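PDB 6XSX: ZmpA Glycopeptidase from Clostridium perfringens, which probably cleaves glycosylated proteins as a zinc metallopeptidase; this chain is its catalytic module, with the M60 peptidase domain. Local coordinates for residues Thr193-Leu196 / Asn197-Asn201; Ile470-Glu473 / Asn474-Asn477; Phe369-Glu372 / Phe373-Arg376. All blocks are in the same frame, centred on the assembly; numbering follows the deposited sequence.

Contact 1 (Thr193-Leu196 / Asn197-Asn201); sequences TYAL and NWYKN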
loop_
_atom_site.group_PDB
_atom_site.type_symbol
_atom_site.label_atom_id
_atom_site.label_comp_id
_atom_site.label_asym_id
_atom_site.label_seq_id
_atom_site.Cartn_x
_atom_site.Cartn_y
_atom_site.Cartn_z
ATOM N N THR A 193 -0.587 7.660 -25.883
ATOM C CA THR A 193 -1.893 7.978 -26.436
ATOM C C THR A 193 -2.900 8.206 -25.309
ATOM O O THR A 193 -3.684 9.159 -25.353
ATOM C CB THR A 193 -2.358 6.921 -27.447
ATOM O OG1 THR A 193 -2.334 5.672 -26.764
ATOM C CG2 THR A 193 -1.471 6.832 -28.672
ATOM N N TYR A 194 -2.852 7.339 -24.290
ATOM C CA TYR A 194 -3.734 7.482 -23.144
ATOM C C TYR A 194 -3.341 8.708 -22.317
ATOM O O TYR A 194 -4.201 9.505 -21.941
ATOM C CB TYR A 194 -3.754 6.201 -22.303
ATOM C CG TYR A 194 -4.777 6.234 -21.198
ATOM C CD1 TYR A 194 -4.593 7.037 -20.082
ATOM C CD2 TYR A 194 -5.936 5.480 -21.277
ATOM C CE1 TYR A 194 -5.534 7.088 -19.070
ATOM C CE2 TYR A 194 -6.884 5.514 -20.267
ATOM C CZ TYR A 194 -6.679 6.321 -19.160
ATOM O OH TYR A 194 -7.611 6.373 -18.159
ATOM N N ALA A 195 -2.041 8.852 -22.034
ATOM C CA ALA A 195 -1.556 9.958 -21.222
ATOM C C ALA A 195 -2.014 11.294 -21.803
ATOM O O ALA A 195 -2.473 12.163 -21.066
ATOM C CB ALA A 195 -0.053 9.902 -21.095
ATOM N N LEU A 196 -1.879 11.461 -23.127
ATOM C CA LEU A 196 -2.167 12.750 -23.742
ATOM C C LEU A 196 -3.659 13.074 -23.616
ATOM O O LEU A 196 -4.015 14.199 -23.272
ATOM C CB LEU A 196 -1.677 12.767 -25.196
ATOM C CG LEU A 196 -2.076 14.005 -26.004
ATOM C CD1 LEU A 196 -1.510 15.288 -25.392
ATOM C CD2 LEU A 196 -1.636 13.872 -27.452
ATOM N N ASN A 197 -4.505 12.063 -23.864
ATOM C CA ASN A 197 -5.950 12.171 -23.764
ATOM C C ASN A 197 -6.366 12.494 -22.329
ATOM O O ASN A 197 -7.226 13.344 -22.111
ATOM C CB ASN A 197 -6.650 10.890 -24.229
ATOM C CG ASN A 197 -6.876 10.819 -25.727
ATOM O OD1 ASN A 197 -6.654 11.793 -26.450
ATOM N ND2 ASN A 197 -7.304 9.658 -26.208
ATOM N N TRP A 198 -5.749 11.818 -21.354
ATOM C CA TRP A 198 -6.163 11.915 -19.961
ATOM C C TRP A 198 -5.836 13.290 -19.376
ATOM O O TRP A 198 -6.684 13.901 -18.729
ATOM C CB TRP A 198 -5.566 10.770 -19.128
ATOM C CG TRP A 198 -6.094 10.711 -17.727
ATOM C CD1 TRP A 198 -7.174 9.996 -17.303
ATOM C CD2 TRP A 198 -5.589 11.408 -16.569
ATOM N NE1 TRP A 198 -7.362 10.177 -15.962
ATOM C CE2 TRP A 198 -6.406 11.034 -15.479
ATOM C CE3 TRP A 198 -4.518 12.280 -16.335
ATOM C CZ2 TRP A 198 -6.195 11.514 -14.184
ATOM C CZ3 TRP A 198 -4.293 12.734 -15.053
ATOM C CH2 TRP A 198 -5.128 12.367 -13.993
ATOM N N TYR A 199 -4.617 13.781 -19.615
ATOM C CA TYR A 199 -4.214 15.096 -19.145
ATOM C C TYR A 199 -5.132 16.168 -19.736
ATOM O O TYR A 199 -5.614 17.034 -19.005
ATOM C CB TYR A 199 -2.725 15.359 -19.417
ATOM C CG TYR A 199 -1.762 14.592 -18.538
ATOM C CD1 TYR A 199 -1.778 14.722 -17.153
ATOM C CD2 TYR A 199 -0.820 13.737 -19.089
ATOM C CE1 TYR A 199 -0.899 14.018 -16.341
ATOM C CE2 TYR A 199 0.069 13.025 -18.292
ATOM C CZ TYR A 199 0.029 13.163 -16.915
ATOM O OH TYR A 199 0.902 12.460 -16.134
ATOM N N LYS A 200 -5.391 16.089 -21.051
ATOM C CA LYS A 200 -6.191 17.097 -21.732
ATOM C C LYS A 200 -7.635 17.065 -21.236
ATOM O O LYS A 200 -8.154 18.110 -20.849
ATOM C CB LYS A 200 -6.050 16.994 -23.255
ATOM C CG LYS A 200 -4.691 17.418 -23.797
ATOM C CD LYS A 200 -4.680 17.739 -25.276
ATOM C CE LYS A 200 -5.263 16.629 -26.123
ATOM N NZ LYS A 200 -4.811 16.735 -27.528
ATOM N N ASN A 201 -8.261 15.874 -21.217
ATOM C CA ASN A 201 -9.668 15.742 -20.857
ATOM C C ASN A 201 -9.917 16.095 -19.391
ATOM O O ASN A 201 -11.049 16.408 -19.022
ATOM C CB ASN A 201 -10.233 14.346 -21.133
ATOM C CG ASN A 201 -10.199 13.959 -22.597
ATOM O OD1 ASN A 201 -10.085 14.813 -23.476
ATOM N ND2 ASN A 201 -10.279 12.667 -22.868
HETATM O O HOH W 1 -4.006 10.562 -27.632
#
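Tyr194 and Trp198 lie one turn apart on helix 192-202, and their rings run nearly parallel, with planes 18° apart. They are slid so far that they barely overlap: the centroid of the Tyr194 ring is 5.7 Å from that of the Trp198 five-membered ring. The touch is made by Tyr194 CE1, which sits 3.7 Å from Trp198 CB. Both side chains have CG anti to the backbone N (chi1 -173° in each), which sends the two rings off the helix in the same sense. Leu196 and Lys200 meet on another side, where Leu196 CD1 packs 4.0 Å from Lys200 CD. The lysine chain bends at chi3 (-53°). The backbone is held by i to i+4 bonds, such as Trp198 N to Tyr194 O at 2.8 Å. A water donates to Thr193 O at 2.7 Å and, weakly, to Asn197 OD1. Further out, Leu271 of helix 267-272 touches both Tyr194 and Trp198. The carbon packing thus stays along the helix, while polar ends fasten it outward: Lys200 NZ by a salt bridge to Glu163 of helix 155-171, and Tyr199 OH by a hydrogen bond to Thr209 of helix 206-224.

Contact 2 (Ile470-Glu473 / Asn474-Asn477); sequences IDNE and NKNN
The backbone of Ile470-Asn477 makes two successive type I beta turns, with Asn474 N bonded to Asp471 O at 3.0 Å and Asn477 N to Asn474 O at 2.9 Å. A weak bond from Lys475 N to Asn472 O lies between them. The turns form the loop joining strand 463-470 to strand 478-485. Asp471 and Asn474 make the main side-chain bond of the first turn. Asp471 CG lies between the backbone N and the carbonyl carbon (chi1 68°), which swings the carboxylate over to Asn474. There the syn lone pair of Asp471 OD2 takes a bond from Asn474 ND2 at 2.9 Å, with the carboxylate and amide planes 74° apart. Ile470 packs its CD1 4.0 Å from Asn474 CB and its CG2 3.7 Å from Lys475 CA. Lys475 runs alongside Asn472, and its NZ makes a weak bond to Asn472 OD1. A water bridges the second turn, donating to Glu473 O and accepting from Asn476 N. OD1 of Asp471, Asn474 and Asn477 accepts from the backbone N of Lys451, Thr447 and Gly444 respectively, which fastens the loop to residues 444-451. Asn477 ND2 also meets Asn474 OD1 at 2.9 Å: ND2 stands above the Asn474 carbonyl plane (47° out of it), while OD1 lies in the amide plane of Asn477.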
loop_
_atom_site.group_PDB
_atom_site.type_symbol
_atom_site.label_atom_id
_atom_site.label_comp_id
_atom_site.label_asym_id
_atom_site.label_seq_id
_atom_site.Cartn_x
_atom_site.Cartn_y
_atom_site.Cartn_z
ATOM N N ILE A 470 -30.052 8.501 20.436
ATOM C CA ILE A 470 -29.052 9.267 21.168
ATOM C C ILE A 470 -29.287 10.760 20.919
ATOM O O ILE A 470 -29.789 11.147 19.864
ATOM C CB ILE A 470 -27.623 8.841 20.759
ATOM C CG1 ILE A 470 -26.584 9.206 21.827
ATOM C CG2 ILE A 470 -27.255 9.422 19.402
ATOM C CD1 ILE A 470 -25.147 8.892 21.446
ATOM N N ASP A 471 -28.897 11.590 21.895
ATOM C CA ASP A 471 -29.047 13.036 21.817
ATOM C C ASP A 471 -28.252 13.605 20.649
ATOM O O ASP A 471 -27.204 13.072 20.272
ATOM C CB ASP A 471 -28.662 13.746 23.123
ATOM C CG ASP A 471 -27.181 13.681 23.457
ATOM O OD1 ASP A 471 -26.752 12.635 23.990
ATOM O OD2 ASP A 471 -26.467 14.676 23.185
ATOM N N ASN A 472 -28.769 14.722 20.123
ATOM C CA ASN A 472 -28.231 15.388 18.951
ATOM C C ASN A 472 -26.760 15.762 19.152
ATOM O O ASN A 472 -25.970 15.688 18.210
ATOM C CB ASN A 472 -29.043 16.634 18.576
ATOM C CG ASN A 472 -28.501 17.295 17.325
ATOM O OD1 ASN A 472 -28.732 16.805 16.220
ATOM N ND2 ASN A 472 -27.742 18.366 17.488
ATOM N N GLU A 473 -26.400 16.202 20.362
ATOM C CA GLU A 473 -25.056 16.722 20.583
ATOM C C GLU A 473 -24.038 15.589 20.535
ATOM O O GLU A 473 -22.869 15.827 20.264
ATOM C CB GLU A 473 -24.943 17.478 21.909
ATOM C CG GLU A 473 -25.860 18.690 21.981
ATOM C CD GLU A 473 -25.785 19.666 20.816
ATOM O OE1 GLU A 473 -24.664 20.160 20.547
ATOM O OE2 GLU A 473 -26.846 19.923 20.168
ATOM N N ASN A 474 -24.497 14.361 20.790
ATOM C CA ASN A 474 -23.589 13.236 20.913
ATOM C C ASN A 474 -23.739 12.273 19.741
ATOM O O ASN A 474 -23.148 11.198 19.756
ATOM C CB ASN A 474 -23.770 12.538 22.260
ATOM C CG ASN A 474 -23.075 13.289 23.373
ATOM O OD1 ASN A 474 -21.859 13.196 23.504
ATOM N ND2 ASN A 474 -23.831 14.035 24.168
ATOM N N LYS A 475 -24.514 12.661 18.719
ATOM C CA LYS A 475 -24.877 11.702 17.684
ATOM C C LYS A 475 -23.647 11.244 16.900
ATOM O O LYS A 475 -23.637 10.133 16.385
ATOM C CB LYS A 475 -25.985 12.241 16.773
ATOM C CG LYS A 475 -25.626 13.434 15.895
ATOM C CD LYS A 475 -26.753 13.785 14.943
ATOM C CE LYS A 475 -26.308 14.551 13.721
ATOM N NZ LYS A 475 -26.159 15.994 14.014
ATOM N N ASN A 476 -22.622 12.105 16.812
ATOM C CA ASN A 476 -21.399 11.803 16.080
ATOM C C ASN A 476 -20.265 11.439 17.041
ATOM O O ASN A 476 -19.103 11.370 16.637
ATOM C CB ASN A 476 -20.995 12.967 15.166
ATOM C CG ASN A 476 -21.950 13.152 14.009
ATOM O OD1 ASN A 476 -22.407 12.178 13.420
ATOM N ND2 ASN A 476 -22.267 14.394 13.685
ATOM N N ASN A 477 -20.606 11.176 18.308
ATOM C CA ASN A 477 -19.617 10.778 19.298
ATOM C C ASN A 477 -19.666 9.271 19.538
ATOM O O ASN A 477 -18.766 8.727 20.171
ATOM C CB ASN A 477 -19.775 11.559 20.606
ATOM C CG ASN A 477 -19.562 13.048 20.409
ATOM O OD1 ASN A 477 -18.840 13.454 19.509
ATOM N ND2 ASN A 477 -20.202 13.873 21.223
HETATM O O HOH W 2 -22.076 14.646 17.838
#

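Contact 3 (Phe369-Glu372 / Phe373-Arg376); sequences FEQE and FRSR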
loop_
_atom_site.group_PDB
_atom_site.type_symbol
_atom_site.label_atom_id
_atom_site.label_comp_id
_atom_site.label_asym_id
_atom_site.label_seq_id
_atom_site.Cartn_x
_atom_site.Cartn_y
_atom_site.Cartn_z
ATOM N N PHE A 369 4.989 -1.181 15.407
ATOM C CA PHE A 369 4.851 -2.620 15.221
ATOM C C PHE A 369 5.776 -3.100 14.095
ATOM O O PHE A 369 6.544 -4.052 14.287
ATOM C CB PHE A 369 3.379 -2.986 15.014
ATOM C CG PHE A 369 3.040 -4.455 14.946
ATOM C CD1 PHE A 369 2.758 -5.177 16.095
ATOM C CD2 PHE A 369 2.936 -5.106 13.725
ATOM C CE1 PHE A 369 2.407 -6.516 16.032
ATOM C CE2 PHE A 369 2.590 -6.448 13.659
ATOM C CZ PHE A 369 2.322 -7.148 14.814
ATOM N N GLU A 370 5.720 -2.420 12.938
ATOM C CA GLU A 370 6.588 -2.732 11.805
ATOM C C GLU A 370 8.062 -2.660 12.213
ATOM O O GLU A 370 8.852 -3.512 11.799
ATOM C CB GLU A 370 6.328 -1.822 10.597
ATOM C CG GLU A 370 5.100 -2.191 9.777
ATOM C CD GLU A 370 4.906 -3.667 9.457
ATOM O OE1 GLU A 370 4.908 -4.018 8.267
ATOM O OE2 GLU A 370 4.710 -4.462 10.403
ATOM N N GLN A 371 8.419 -1.634 13.001
ATOM C CA GLN A 371 9.785 -1.444 13.476
ATOM C C GLN A 371 10.250 -2.651 14.295
ATOM O O GLN A 371 11.383 -3.102 14.129
ATOM C CB GLN A 371 9.938 -0.140 14.262
ATOM C CG GLN A 371 10.071 1.098 13.388
ATOM C CD GLN A 371 9.939 2.356 14.209
ATOM O OE1 GLN A 371 9.494 2.315 15.356
ATOM N NE2 GLN A 371 10.312 3.486 13.627
ATOM N N GLU A 372 9.375 -3.187 15.156
ATOM C CA GLU A 372 9.750 -4.340 15.964
ATOM C C GLU A 372 10.091 -5.540 15.087
ATOM O O GLU A 372 11.072 -6.239 15.354
ATOM C CB GLU A 372 8.663 -4.733 16.963
ATOM C CG GLU A 372 8.521 -3.738 18.101
ATOM C CD GLU A 372 9.720 -3.675 19.031
ATOM O OE1 GLU A 372 10.187 -4.738 19.464
ATOM O OE2 GLU A 372 10.185 -2.560 19.306
ATOM N N PHE A 373 9.262 -5.790 14.064
ATOM C CA PHE A 373 9.436 -6.959 13.213
ATOM C C PHE A 373 10.639 -6.791 12.284
ATOM O O PHE A 373 11.237 -7.775 11.850
ATOM C CB PHE A 373 8.136 -7.303 12.474
ATOM C CG PHE A 373 7.235 -8.205 13.277
ATOM C CD1 PHE A 373 6.211 -7.680 14.050
ATOM C CD2 PHE A 373 7.454 -9.575 13.308
ATOM C CE1 PHE A 373 5.408 -8.507 14.821
ATOM C CE2 PHE A 373 6.653 -10.403 14.079
ATOM C CZ PHE A 373 5.628 -9.867 14.828
ATOM N N ARG A 374 10.996 -5.536 11.992
ATOM C CA ARG A 374 12.121 -5.277 11.110
ATOM C C ARG A 374 13.449 -5.531 11.811
ATOM O O ARG A 374 14.425 -5.875 11.148
ATOM C CB ARG A 374 12.107 -3.846 10.571
ATOM C CG ARG A 374 11.586 -3.747 9.148
ATOM C CD ARG A 374 12.135 -2.552 8.394
ATOM N NE ARG A 374 11.884 -1.263 9.024
ATOM C CZ ARG A 374 10.687 -0.720 9.212
ATOM N NH1 ARG A 374 10.583 0.471 9.780
ATOM N NH2 ARG A 374 9.600 -1.368 8.842
ATOM N N SER A 375 13.501 -5.333 13.132
ATOM C CA SER A 375 14.806 -5.243 13.771
ATOM C C SER A 375 15.003 -6.277 14.883
ATOM O O SER A 375 16.040 -6.268 15.549
ATOM C CB SER A 375 15.071 -3.835 14.251
ATOM O OG SER A 375 14.180 -3.494 15.301
ATOM N N ARG A 376 14.020 -7.163 15.083
ATOM C CA ARG A 376 14.079 -8.108 16.185
ATOM C C ARG A 376 13.841 -9.532 15.691
ATOM O O ARG A 376 13.125 -9.754 14.716
ATOM C CB ARG A 376 13.118 -7.726 17.316
ATOM C CG ARG A 376 13.458 -6.410 18.002
ATOM C CD ARG A 376 13.322 -6.456 19.513
ATOM N NE ARG A 376 13.804 -5.224 20.133
ATOM C CZ ARG A 376 15.045 -5.009 20.572
ATOM N NH1 ARG A 376 15.970 -5.949 20.469
ATOM N NH2 ARG A 376 15.357 -3.848 21.115
#
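Phe373 packs against Phe369 one turn back along helix 365-375, close to its C-terminal end. Its CB lies 3.9 Å from Glu370 O. From there the side chain runs alongside that of Phe369, pointing the same way. CD1 rests over one face of the Phe369 ring, offset toward the rim, and lies 3.7 Å from Phe369 O. CE1 makes the closest touch of the two rings, 3.4 Å from Phe369 CZ. The planes of the Phe369 and Phe373 rings stand oblique, at 51°. Ala393 of helix 383-398 touches both phenylalanines. Phe373 N bonds Phe369 O. Arg374 goes another way: its chain bends at chi3 (-57°), and the guanidinium passes with one face over Gln371 CA. Arg374 NH2 comes 3.7 Å from Glu370 CB. Arg374 NH1 bonds Asn233 OD1 and Trp224 O, and Phe226 adds a cation-pi contact, which probably holds the group in place. At the helix end Gln371 O accepts a bond from Ser375 OG at 3.1 Å, as well as weak ones from the backbone N atoms of Arg374 and Ser375. Arg376, the first residue to leave helical geometry, runs beside Glu372. Glu372 OE1 lies at the edge of the Arg376 guanidinium, in plane, and forms a long salt bridge to Arg376 NE at 3.7 Å.

All three contacts are local, and each is partly buried. Contacts 1 and 3 each join successive turns of one helix, within the range shared with enhancin-like M60 peptidases. They lie on opposite sides of the chain's centre, their own centres about 42 Å apart. Both pair aromatic rings four residues apart, but Phe369 and Phe373 are buried against helix 383-398, while Tyr194 and Trp198 stay partly exposed. Contact 2 is a loop between strands, its centre about 34 Å from the centre of the chain, and is held chiefly by amides and a carboxylate. Contact 3 is nearest that centre, yet its last residues, Ser375 and Arg376, are exposed. No two contacts touch.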